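Local coordinates for protein abietadiene synthase, chloroplastic (Abies grandis, PDB 3S9V) that belongs to the terpene synthase family, with an N-terminal terpene synthase region and a metal-binding terpene synthase region in one largely helical chloroplast protein, at residues L537-Y541 / L552-S556; H478-L482 / C779-P783; L398-D402 / N412-E416; Q360-T364 / Y393-A397. All coordinates share one frame; numbering follows the deposited sequence.

Contact 1 of 4, residues L537-Y541 / L552-S556; sequences LDDLY and LFTES
Phe553, reaching out from helix 547-559, brings its ring up to Leu537 and Leu540 of helix 521-541, which meet it obliquely, and this apolar cluster makes up most of the contact. Leu537 brings both methyls to the far end of the ring, which it crosses at about a right angle. Its CD2 stands 3.3 Å from Phe553 CZ, a tight approach, and Leu537 CD1 lies 3.9 Å from Phe553 CE1. Leu540 uses a single branch, with CD2 3.9 Å from Phe553 CD2. The ring can reach both leucines because Phe553 carries CG anti to its backbone N (chi1 -162°), and Phe576 of helix 570-594 meets it edge-to-face.

The polar part is one hydrogen bond between two hydroxyls, Tyr541 OH and Thr554 OG1, 2.8 Å apart. The threonine oxygen sits at the edge of the tyrosine ring, in its plane. Tyr541 OH also rests against the phenylalanine, 3.7 Å from Phe553 CD1, while Thr554 OG1 has a further, weak hydrogen bond to Leu550 O.

The helix axes come no nearer than 12.7 Å here and run at 136° to each other, so long side chains span the gap. Asp538, Asp539, Leu540 and Tyr541 begin the aspartate-rich DDxxD sequence characteristic of class I terpene synthases, whose aspartates bind metal in relatives.

Two leucines and the tyrosine oxygen thus press on one side of a buried phenylalanine ring, while the hydroxyl of the buried tyrosine finds a polar partner on the neighbouring helix, the one directional element in an otherwise apolar contact.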
loop_
_atom_site.group_PDB
_atom_site.type_symbol
_atom_site.label_atom_id
_atom_site.label_comp_id
_atom_site.label_asym_id
_atom_site.label_seq_id
_atom_site.Cartn_x
_atom_site.Cartn_y
_atom_site.Cartn_z
ATOM N N LEU A 537 -17.986 31.858 -6.844
ATOM C CA LEU A 537 -19.350 31.901 -7.354
ATOM C C LEU A 537 -20.312 31.224 -6.384
ATOM O O LEU A 537 -21.479 31.609 -6.278
ATOM C CB LEU A 537 -19.424 31.246 -8.737
ATOM C CG LEU A 537 -18.598 31.962 -9.814
ATOM C CD1 LEU A 537 -18.839 31.324 -11.175
ATOM C CD2 LEU A 537 -18.980 33.423 -9.858
ATOM N N ASP A 538 -19.818 30.224 -5.665
ATOM C CA ASP A 538 -20.645 29.528 -4.692
ATOM C C ASP A 538 -21.060 30.533 -3.620
ATOM O O ASP A 538 -22.218 30.560 -3.199
ATOM C CB ASP A 538 -19.865 28.388 -4.039
ATOM C CG ASP A 538 -20.745 27.485 -3.210
ATOM O OD1 ASP A 538 -20.204 26.628 -2.481
ATOM O OD2 ASP A 538 -21.983 27.627 -3.291
ATOM N N ASP A 539 -20.109 31.355 -3.173
ATOM C CA ASP A 539 -20.406 32.359 -2.155
ATOM C C ASP A 539 -21.315 33.440 -2.744
ATOM O O ASP A 539 -22.237 33.921 -2.082
ATOM C CB ASP A 539 -19.120 33.008 -1.621
ATOM C CG ASP A 539 -18.231 32.030 -0.860
ATOM O OD1 ASP A 539 -18.768 31.132 -0.170
ATOM O OD2 ASP A 539 -16.989 32.173 -0.936
ATOM N N LEU A 540 -21.050 33.813 -3.992
ATOM C CA LEU A 540 -21.847 34.827 -4.664
ATOM C C LEU A 540 -23.317 34.408 -4.731
ATOM O O LEU A 540 -24.192 35.135 -4.272
ATOM C CB LEU A 540 -21.319 35.067 -6.080
ATOM C CG LEU A 540 -21.938 36.280 -6.775
ATOM C CD1 LEU A 540 -21.512 37.551 -6.023
ATOM C CD2 LEU A 540 -21.495 36.342 -8.229
ATOM N N TYR A 541 -23.584 33.234 -5.302
ATOM C CA TYR A 541 -24.952 32.739 -5.418
ATOM C C TYR A 541 -25.579 32.413 -4.074
ATOM O O TYR A 541 -26.794 32.357 -3.957
ATOM C CB TYR A 541 -25.017 31.495 -6.309
ATOM C CG TYR A 541 -24.976 31.801 -7.785
ATOM C CD1 TYR A 541 -23.848 32.380 -8.368
ATOM C CD2 TYR A 541 -26.085 31.563 -8.592
ATOM C CE1 TYR A 541 -23.833 32.723 -9.719
ATOM C CE2 TYR A 541 -26.079 31.904 -9.946
ATOM C CZ TYR A 541 -24.953 32.488 -10.500
ATOM O OH TYR A 541 -24.960 32.870 -11.822
ATOM N N LEU A 552 -28.214 38.165 -13.874
ATOM C CA LEU A 552 -27.369 38.937 -14.774
ATOM C C LEU A 552 -26.075 38.167 -14.992
ATOM O O LEU A 552 -25.555 38.118 -16.106
ATOM C CB LEU A 552 -27.047 40.310 -14.180
ATOM C CG LEU A 552 -28.212 41.252 -13.870
ATOM C CD1 LEU A 552 -27.673 42.466 -13.125
ATOM C CD2 LEU A 552 -28.917 41.670 -15.153
ATOM N N PHE A 553 -25.555 37.560 -13.928
ATOM C CA PHE A 553 -24.322 36.789 -14.039
ATOM C C PHE A 553 -24.558 35.586 -14.955
ATOM O O PHE A 553 -23.803 35.351 -15.903
ATOM C CB PHE A 553 -23.855 36.323 -12.652
ATOM C CG PHE A 553 -22.405 35.892 -12.609
ATOM C CD1 PHE A 553 -22.014 34.635 -13.072
ATOM C CD2 PHE A 553 -21.423 36.757 -12.114
ATOM C CE1 PHE A 553 -20.672 34.247 -13.043
ATOM C CE2 PHE A 553 -20.078 36.378 -12.082
ATOM C CZ PHE A 553 -19.704 35.121 -12.548
ATOM N N THR A 554 -25.616 34.833 -14.677
ATOM C CA THR A 554 -25.944 33.659 -15.480
ATOM C C THR A 554 -26.125 34.037 -16.950
ATOM O O THR A 554 -25.632 33.342 -17.851
ATOM C CB THR A 554 -27.233 32.976 -14.963
ATOM O OG1 THR A 554 -27.067 32.646 -13.580
ATOM C CG2 THR A 554 -27.517 31.704 -15.735
ATOM N N GLU A 555 -26.827 35.145 -17.185
ATOM C CA GLU A 555 -27.077 35.626 -18.541
ATOM C C GLU A 555 -25.789 36.092 -19.218
ATOM O O GLU A 555 -25.603 35.902 -20.426
ATOM C CB GLU A 555 -28.080 36.783 -18.515
ATOM C CG GLU A 555 -28.323 37.430 -19.879
ATOM C CD GLU A 555 -29.220 36.596 -20.776
ATOM O OE1 GLU A 555 -28.908 35.411 -21.015
ATOM O OE2 GLU A 555 -30.245 37.134 -21.246
ATOM N N SER A 556 -24.908 36.713 -18.443
ATOM C CA SER A 556 -23.642 37.199 -18.980
ATOM C C SER A 556 -22.843 36.022 -19.514
ATOM O O SER A 556 -22.263 36.095 -20.596
ATOM C CB SER A 556 -22.827 37.919 -17.898
ATOM O OG SER A 556 -23.477 39.093 -17.438
#

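Contact 2 of 4, residues H478-L482 / C779-P783; sequences HQTEL and CLFQP
Gln479 reaches from helix 461-491 to Leu780 near the end of helix 768-781, its NE2 giving a hydrogen bond to Leu780 O at 3.0 Å. The donor lies in the carbonyl plane, but the bond is bent (N-H...O 132°) and the oxygen is tilted 30° out of the glutamine amide plane. An extended chain beyond CG carries the amide across, and Gln479 CG itself passes 3.3 Å from Leu780 O.

Apolar contacts lie beside this bond. Leu482, one turn along from His478, sends CD2 to both neighbours, 4.1 Å from Phe781 CZ and 4.3 Å from Leu780 CD1. The second methyl of Leu780, CD2, sits 4.0 Å from His478 CB. Phe781 turns one ring face to its own neighbour, with Leu780 CB above the ring centre.

Outside this shell, His478 NE2 is hydrogen-bonded to Phe516 O, which ties down the imidazole beyond the CB that touches Leu780. Next along the chain, Gln782 O receives hydrogen bonds from Gln475 and Arg435. The contact thus joins the last helix of the chain to helix 461-491 in the largely helical terpene synthase fold, where residues 779-781 form a wider pi-type turn.

A single bent bond from a side-chain amide to a main-chain carbonyl late in that helix therefore provides the directional link, and most of the rest is apolar packing of Leu482, Leu780 and Phe781.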
loop_
_atom_site.group_PDB
_atom_site.type_symbol
_atom_site.label_atom_id
_atom_site.label_comp_id
_atom_site.label_asym_id
_atom_site.label_seq_id
_atom_site.Cartn_x
_atom_site.Cartn_y
_atom_site.Cartn_z
ATOM N N HIS A 478 6.531 22.690 -7.592
ATOM C CA HIS A 478 5.217 23.064 -7.064
ATOM C C HIS A 478 5.231 24.408 -6.338
ATOM O O HIS A 478 4.256 25.152 -6.397
ATOM C CB HIS A 478 4.686 21.971 -6.117
ATOM C CG HIS A 478 4.187 20.744 -6.824
ATOM N ND1 HIS A 478 3.761 19.619 -6.152
ATOM C CD2 HIS A 478 4.033 20.471 -8.143
ATOM C CE1 HIS A 478 3.368 18.707 -7.025
ATOM N NE2 HIS A 478 3.523 19.199 -8.240
ATOM N N GLN A 479 6.328 24.714 -5.652
ATOM C CA GLN A 479 6.456 25.980 -4.933
ATOM C C GLN A 479 6.508 27.143 -5.914
ATOM O O GLN A 479 6.049 28.243 -5.612
ATOM C CB GLN A 479 7.712 25.972 -4.070
ATOM C CG GLN A 479 7.682 24.884 -3.026
ATOM C CD GLN A 479 8.967 24.783 -2.256
ATOM O OE1 GLN A 479 10.048 24.788 -2.837
ATOM N NE2 GLN A 479 8.860 24.674 -0.936
ATOM N N THR A 480 7.074 26.894 -7.086
ATOM C CA THR A 480 7.159 27.911 -8.125
ATOM C C THR A 480 5.742 28.162 -8.636
ATOM O O THR A 480 5.249 29.292 -8.603
ATOM C CB THR A 480 8.035 27.431 -9.299
ATOM O OG1 THR A 480 9.381 27.254 -8.845
ATOM C CG2 THR A 480 8.013 28.436 -10.435
ATOM N N GLU A 481 5.090 27.096 -9.097
ATOM C CA GLU A 481 3.727 27.191 -9.613
ATOM C C GLU A 481 2.802 27.934 -8.650
ATOM O O GLU A 481 1.967 28.752 -9.065
ATOM C CB GLU A 481 3.164 25.794 -9.873
ATOM C CG GLU A 481 3.912 25.017 -10.952
ATOM C CD GLU A 481 3.333 23.626 -11.205
ATOM O OE1 GLU A 481 3.873 22.910 -12.076
ATOM O OE2 GLU A 481 2.345 23.247 -10.540
ATOM N N LEU A 482 2.954 27.641 -7.364
ATOM C CA LEU A 482 2.134 28.266 -6.339
ATOM C C LEU A 482 2.309 29.780 -6.362
ATOM O O LEU A 482 1.339 30.531 -6.232
ATOM C CB LEU A 482 2.506 27.720 -4.960
ATOM C CG LEU A 482 1.700 28.319 -3.809
ATOM C CD1 LEU A 482 0.229 28.036 -4.038
ATOM C CD2 LEU A 482 2.166 27.744 -2.482
ATOM N N CYS A 779 3.043 18.592 1.926
ATOM C CA CYS A 779 3.066 18.449 0.483
ATOM C C CYS A 779 3.812 19.551 -0.250
ATOM O O CYS A 779 4.529 19.284 -1.217
ATOM C CB CYS A 779 1.625 18.365 -0.043
ATOM S SG CYS A 779 1.453 18.201 -1.835
ATOM N N LEU A 780 3.667 20.785 0.217
ATOM C CA LEU A 780 4.290 21.908 -0.476
ATOM C C LEU A 780 5.489 22.613 0.152
ATOM O O LEU A 780 6.279 23.217 -0.568
ATOM C CB LEU A 780 3.225 22.968 -0.782
ATOM C CG LEU A 780 1.946 22.539 -1.508
ATOM C CD1 LEU A 780 1.017 23.739 -1.626
ATOM C CD2 LEU A 780 2.278 21.989 -2.880
ATOM N N PHE A 781 5.644 22.551 1.469
ATOM C CA PHE A 781 6.748 23.277 2.085
ATOM C C PHE A 781 7.890 22.481 2.705
ATOM O O PHE A 781 9.040 22.627 2.296
ATOM C CB PHE A 781 6.181 24.274 3.097
ATOM C CG PHE A 781 5.160 25.204 2.504
ATOM C CD1 PHE A 781 5.442 25.907 1.332
ATOM C CD2 PHE A 781 3.911 25.356 3.091
ATOM C CE1 PHE A 781 4.490 26.744 0.750
ATOM C CE2 PHE A 781 2.954 26.191 2.517
ATOM C CZ PHE A 781 3.246 26.886 1.341
ATOM N N GLN A 782 7.578 21.651 3.693
ATOM C CA GLN A 782 8.584 20.839 4.364
ATOM C C GLN A 782 9.126 19.770 3.400
ATOM O O GLN A 782 8.377 18.906 2.942
ATOM C CB GLN A 782 7.949 20.165 5.582
ATOM C CG GLN A 782 8.923 19.746 6.662
ATOM C CD GLN A 782 8.756 20.566 7.926
ATOM O OE1 GLN A 782 7.690 20.559 8.547
ATOM N NE2 GLN A 782 9.807 21.283 8.313
ATOM N N PRO A 783 10.425 19.830 3.060
ATOM C CA PRO A 783 10.957 18.813 2.146
ATOM C C PRO A 783 11.295 17.544 2.930
ATOM O O PRO A 783 11.367 17.575 4.161
ATOM C CB PRO A 783 12.212 19.477 1.567
ATOM C CG PRO A 783 11.975 20.941 1.782
ATOM C CD PRO A 783 11.359 20.959 3.155
#

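Contact 3 of 4, residues L398-D402 / N412-E416; sequences LENVD and NIRGE
The guanidinium of Arg414 has Leu398 CD2 over one face and Leu398 O at its edge, in plane, so one residue meets the flat group in two ways. Arg414 NH1 gives a fairly straight hydrogen bond to Leu398 O (2.7 Å, N-H...O 158°), and Arg414 NH2 adds a weak one to the same oxygen at 3.2 Å. Arg414 NH1 comes in at a C=O...N angle of 118° and tilted from the carbonyl plane. Farther back, the arginine chain lies against the same leucine, Arg414 CG being 3.4 Å from Leu398 CD2. Its extended run from CG to NE delivers the group to the loop, and NE makes a salt bridge with Glu418 on its own helix.

That loop leads from helix 381-397 to helix 413-422, whose N-cap is Asn412; the cap bond, from Gly415 N to Asn412 OD1, is weak. A water donates hydrogen bonds to Asp402 O (3.1 Å) and to Asn412 OD1 (3.2 Å), bridging the loop and the capping side chain, and weakly accepts from Arg414 N. Alongside, Val401 CG1 packs 4.2 Å from Ile413 CG2, and Ile413 continues onto Val363 and Leu367 of helix 363-373.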
loop_
_atom_site.group_PDB
_atom_site.type_symbol
_atom_site.label_atom_id
_atom_site.label_comp_id
_atom_site.label_asym_id
_atom_site.label_seq_id
_atom_site.Cartn_x
_atom_site.Cartn_y
_atom_site.Cartn_z
ATOM N N LEU A 398 -1.625 -1.450 18.224
ATOM C CA LEU A 398 -0.979 -0.160 18.458
ATOM C C LEU A 398 -0.915 0.191 19.938
ATOM O O LEU A 398 -0.387 1.239 20.310
ATOM C CB LEU A 398 -1.714 0.960 17.718
ATOM C CG LEU A 398 -1.570 1.055 16.200
ATOM C CD1 LEU A 398 -2.418 2.211 15.693
ATOM C CD2 LEU A 398 -0.110 1.256 15.827
ATOM N N GLU A 399 -1.469 -0.677 20.778
ATOM C CA GLU A 399 -1.455 -0.459 22.218
ATOM C C GLU A 399 -0.230 -1.130 22.825
ATOM O O GLU A 399 0.290 -0.688 23.849
ATOM C CB GLU A 399 -2.715 -1.045 22.858
ATOM C CG GLU A 399 -4.011 -0.400 22.408
ATOM C CD GLU A 399 -4.111 1.057 22.822
ATOM O OE1 GLU A 399 -3.297 1.874 22.339
ATOM O OE2 GLU A 399 -5.005 1.384 23.633
ATOM N N ASN A 400 0.229 -2.194 22.172
ATOM C CA ASN A 400 1.375 -2.961 22.647
ATOM C C ASN A 400 2.618 -2.868 21.762
ATOM O O ASN A 400 3.613 -3.544 22.023
ATOM C CB ASN A 400 0.971 -4.429 22.803
ATOM C CG ASN A 400 -0.256 -4.604 23.677
ATOM O OD1 ASN A 400 -0.259 -4.219 24.849
ATOM N ND2 ASN A 400 -1.309 -5.187 23.111
ATOM N N VAL A 401 2.566 -2.046 20.719
ATOM C CA VAL A 401 3.711 -1.895 19.827
ATOM C C VAL A 401 4.218 -0.456 19.871
ATOM O O VAL A 401 3.433 0.487 19.822
ATOM C CB VAL A 401 3.345 -2.263 18.371
ATOM C CG1 VAL A 401 4.597 -2.226 17.491
ATOM C CG2 VAL A 401 2.703 -3.646 18.331
ATOM N N ASP A 402 5.533 -0.293 19.962
ATOM C CA ASP A 402 6.131 1.033 20.041
ATOM C C ASP A 402 6.786 1.478 18.738
ATOM O O ASP A 402 7.297 0.655 17.974
ATOM C CB ASP A 402 7.168 1.062 21.167
ATOM C CG ASP A 402 6.599 0.583 22.492
ATOM O OD1 ASP A 402 5.595 1.169 22.955
ATOM O OD2 ASP A 402 7.159 -0.378 23.070
ATOM N N ASN A 412 9.680 1.073 11.157
ATOM C CA ASN A 412 8.619 1.673 11.964
ATOM C C ASN A 412 7.246 1.234 11.478
ATOM O O ASN A 412 6.539 1.987 10.811
ATOM C CB ASN A 412 8.715 3.203 11.929
ATOM C CG ASN A 412 7.705 3.879 12.860
ATOM O OD1 ASN A 412 7.317 3.320 13.890
ATOM N ND2 ASN A 412 7.299 5.096 12.512
ATOM N N ILE A 413 6.868 0.013 11.829
ATOM C CA ILE A 413 5.588 -0.524 11.423
ATOM C C ILE A 413 4.451 0.287 12.039
ATOM O O ILE A 413 3.404 0.470 11.415
ATOM C CB ILE A 413 5.468 -2.019 11.825
ATOM C CG1 ILE A 413 4.364 -2.684 11.012
ATOM C CG2 ILE A 413 5.192 -2.152 13.320
ATOM C CD1 ILE A 413 4.634 -2.684 9.519
ATOM N N ARG A 414 4.657 0.791 13.255
ATOM C CA ARG A 414 3.620 1.579 13.914
ATOM C C ARG A 414 3.241 2.772 13.051
ATOM O O ARG A 414 2.064 3.105 12.915
ATOM C CB ARG A 414 4.091 2.073 15.279
ATOM C CG ARG A 414 2.989 2.742 16.090
ATOM C CD ARG A 414 3.553 3.515 17.266
ATOM N NE ARG A 414 2.502 4.137 18.064
ATOM C CZ ARG A 414 1.660 3.468 18.844
ATOM N NH1 ARG A 414 1.745 2.153 18.938
ATOM N NH2 ARG A 414 0.732 4.117 19.531
ATOM N N GLY A 415 4.245 3.416 12.465
ATOM C CA GLY A 415 3.981 4.558 11.611
ATOM C C GLY A 415 3.160 4.168 10.392
ATOM O O GLY A 415 2.292 4.922 9.946
ATOM N N GLU A 416 3.434 2.990 9.839
ATOM C CA GLU A 416 2.692 2.526 8.673
ATOM C C GLU A 416 1.263 2.193 9.066
ATOM O O GLU A 416 0.324 2.439 8.314
ATOM C CB GLU A 416 3.359 1.294 8.063
ATOM C CG GLU A 416 4.669 1.580 7.356
ATOM C CD GLU A 416 5.279 0.322 6.753
ATOM O OE1 GLU A 416 4.583 -0.370 5.972
ATOM O OE2 GLU A 416 6.453 0.025 7.057
HETATM O O HOH W 1 7.542 0.318 14.852
#

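Contact 4 of 4, residues Q360-T364 / Y393-A397; sequences QRGVT and YLRNA
Arg361 runs its side chain along the ring of Tyr393, the two side chains lying antiparallel alongside one another. From CB, the chain leaves with CG tucked into the cleft flanked by N and C of its own backbone (chi1 64°), then stays extended to NE. Arg361 CG and the next carbon, Arg361 CD, each lie 4.0 Å from Tyr393 CE2. Arg361 NE comes nearer, 3.6 Å from Tyr393 CD2, and Arg361 CZ is 3.8 Å from that same ring carbon. Tyr393 CD2 thus sits over one face of the guanidinium, offset toward its rim, but the two planes are 52° apart and do not stack flat. At the tip, NH1 turns to other partners, a salt bridge to Glu351 and a hydrogen bond to Phe352 O.

Gly362 is the N-cap of helix 363-373, and its N-H bonds to Asp365 OD2, the half of a capping box that runs from the N-cap backbone to the third helical residue. This helix start meets the C-terminal end of helix 381-397 within the N-terminal terpene synthase region, which belongs to the six-hairpin clan.

The tyrosine hydroxyl abuts the cap, Tyr393 OH being 3.2 Å from Gly362 CA. Next to it the packing is apolar: Val363 CG2 touches Ala397 CB at 3.9 Å, and Val363 CG1 meets Leu394 CD2 at 4.1 Å. Val363 also rests on Val417 of helix 413-422.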
loop_
_atom_site.group_PDB
_atom_site.type_symbol
_atom_site.label_atom_id
_atom_site.label_comp_id
_atom_site.label_asym_id
_atom_site.label_seq_id
_atom_site.Cartn_x
_atom_site.Cartn_y
_atom_site.Cartn_z
ATOM N N GLN A 360 -2.108 -18.279 13.372
ATOM C CA GLN A 360 -1.008 -17.342 13.220
ATOM C C GLN A 360 -1.329 -16.134 12.333
ATOM O O GLN A 360 -2.016 -16.255 11.317
ATOM C CB GLN A 360 0.214 -18.066 12.656
ATOM C CG GLN A 360 1.452 -17.199 12.533
ATOM C CD GLN A 360 2.500 -17.828 11.640
ATOM O OE1 GLN A 360 2.887 -18.982 11.833
ATOM N NE2 GLN A 360 2.968 -17.069 10.652
ATOM N N ARG A 361 -0.820 -14.977 12.745
ATOM C CA ARG A 361 -0.972 -13.718 12.024
ATOM C C ARG A 361 -0.220 -12.638 12.792
ATOM O O ARG A 361 -0.002 -12.765 14.002
ATOM C CB ARG A 361 -2.445 -13.327 11.893
ATOM C CG ARG A 361 -3.151 -13.041 13.211
ATOM C CD ARG A 361 -4.600 -12.674 12.974
ATOM N NE ARG A 361 -5.352 -12.606 14.220
ATOM C CZ ARG A 361 -6.647 -12.317 14.292
ATOM N NH1 ARG A 361 -7.334 -12.067 13.185
ATOM N NH2 ARG A 361 -7.254 -12.278 15.472
ATOM N N GLY A 362 0.175 -11.580 12.089
ATOM C CA GLY A 362 0.898 -10.492 12.726
ATOM C C GLY A 362 0.634 -9.128 12.113
ATOM O O GLY A 362 0.087 -9.020 11.015
ATOM N N VAL A 363 1.049 -8.083 12.823
ATOM C CA VAL A 363 0.848 -6.712 12.380
ATOM C C VAL A 363 1.141 -6.482 10.906
ATOM O O VAL A 363 0.337 -5.880 10.193
ATOM C CB VAL A 363 1.710 -5.734 13.194
ATOM C CG1 VAL A 363 1.509 -4.319 12.671
ATOM C CG2 VAL A 363 1.343 -5.820 14.667
ATOM N N THR A 364 2.290 -6.956 10.447
ATOM C CA THR A 364 2.662 -6.766 9.057
ATOM C C THR A 364 1.628 -7.336 8.086
ATOM O O THR A 364 1.143 -6.620 7.208
ATOM C CB THR A 364 4.044 -7.375 8.778
ATOM O OG1 THR A 364 5.025 -6.689 9.567
ATOM C CG2 THR A 364 4.408 -7.225 7.317
ATOM N N TYR A 393 -7.839 -5.705 14.917
ATOM C CA TYR A 393 -6.542 -6.261 15.248
ATOM C C TYR A 393 -5.406 -5.234 15.215
ATOM O O TYR A 393 -4.527 -5.255 16.075
ATOM C CB TYR A 393 -6.224 -7.423 14.309
ATOM C CG TYR A 393 -4.852 -8.012 14.516
ATOM C CD1 TYR A 393 -3.720 -7.392 13.986
ATOM C CD2 TYR A 393 -4.682 -9.185 15.252
ATOM C CE1 TYR A 393 -2.454 -7.921 14.179
ATOM C CE2 TYR A 393 -3.415 -9.726 15.454
ATOM C CZ TYR A 393 -2.307 -9.088 14.914
ATOM O OH TYR A 393 -1.053 -9.618 15.099
ATOM N N LEU A 394 -5.411 -4.344 14.226
ATOM C CA LEU A 394 -4.354 -3.340 14.140
ATOM C C LEU A 394 -4.452 -2.327 15.271
ATOM O O LEU A 394 -3.431 -1.904 15.813
ATOM C CB LEU A 394 -4.387 -2.619 12.786
ATOM C CG LEU A 394 -3.910 -3.446 11.586
ATOM C CD1 LEU A 394 -4.064 -2.632 10.320
ATOM C CD2 LEU A 394 -2.456 -3.866 11.781
ATOM N N ARG A 395 -5.678 -1.949 15.630
ATOM C CA ARG A 395 -5.892 -0.985 16.706
ATOM C C ARG A 395 -5.533 -1.572 18.057
ATOM O O ARG A 395 -5.030 -0.867 18.935
ATOM C CB ARG A 395 -7.341 -0.490 16.721
ATOM C CG ARG A 395 -7.636 0.476 15.591
ATOM C CD ARG A 395 -9.027 1.061 15.665
ATOM N NE ARG A 395 -9.269 1.979 14.552
ATOM C CZ ARG A 395 -8.611 3.122 14.356
ATOM N NH1 ARG A 395 -7.660 3.509 15.198
ATOM N NH2 ARG A 395 -8.901 3.880 13.306
ATOM N N ASN A 396 -5.785 -2.862 18.231
ATOM C CA ASN A 396 -5.447 -3.495 19.493
ATOM C C ASN A 396 -3.928 -3.698 19.559
ATOM O O ASN A 396 -3.357 -3.840 20.641
ATOM C CB ASN A 396 -6.165 -4.835 19.631
ATOM C CG ASN A 396 -6.015 -5.428 21.014
ATOM O OD1 ASN A 396 -6.499 -4.870 21.998
ATOM N ND2 ASN A 396 -5.334 -6.563 21.099
ATOM N N ALA A 397 -3.280 -3.696 18.397
ATOM C CA ALA A 397 -1.835 -3.879 18.331
ATOM C C ALA A 397 -1.067 -2.590 18.627
ATOM O O ALA A 397 0.017 -2.631 19.207
ATOM C CB ALA A 397 -1.440 -4.418 16.964
#

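How the contacts relate
Contacts 3 and 4 are neighbours, their centres about 10 Å apart, and they touch directly: Ile413 CG1 packs 3.7 Å from Val363 CG1. Helix 381-397 supplies one side of contact 4 and runs into the loop of contact 3, so the two contacts follow one another around the end of that helix, inside the N-terminal terpene synthase region. Contact 1 belongs to the metal-binding family region, at the aspartate-rich sequence, with its centre about 51 Å from that of contact 3 and 53 Å from that of contact 4. Contact 2 closes a long loop of chain that encloses contact 1; their nearest atoms remain about 18 Å apart. It lies about 16 Å from contact 3, again between nearest atoms.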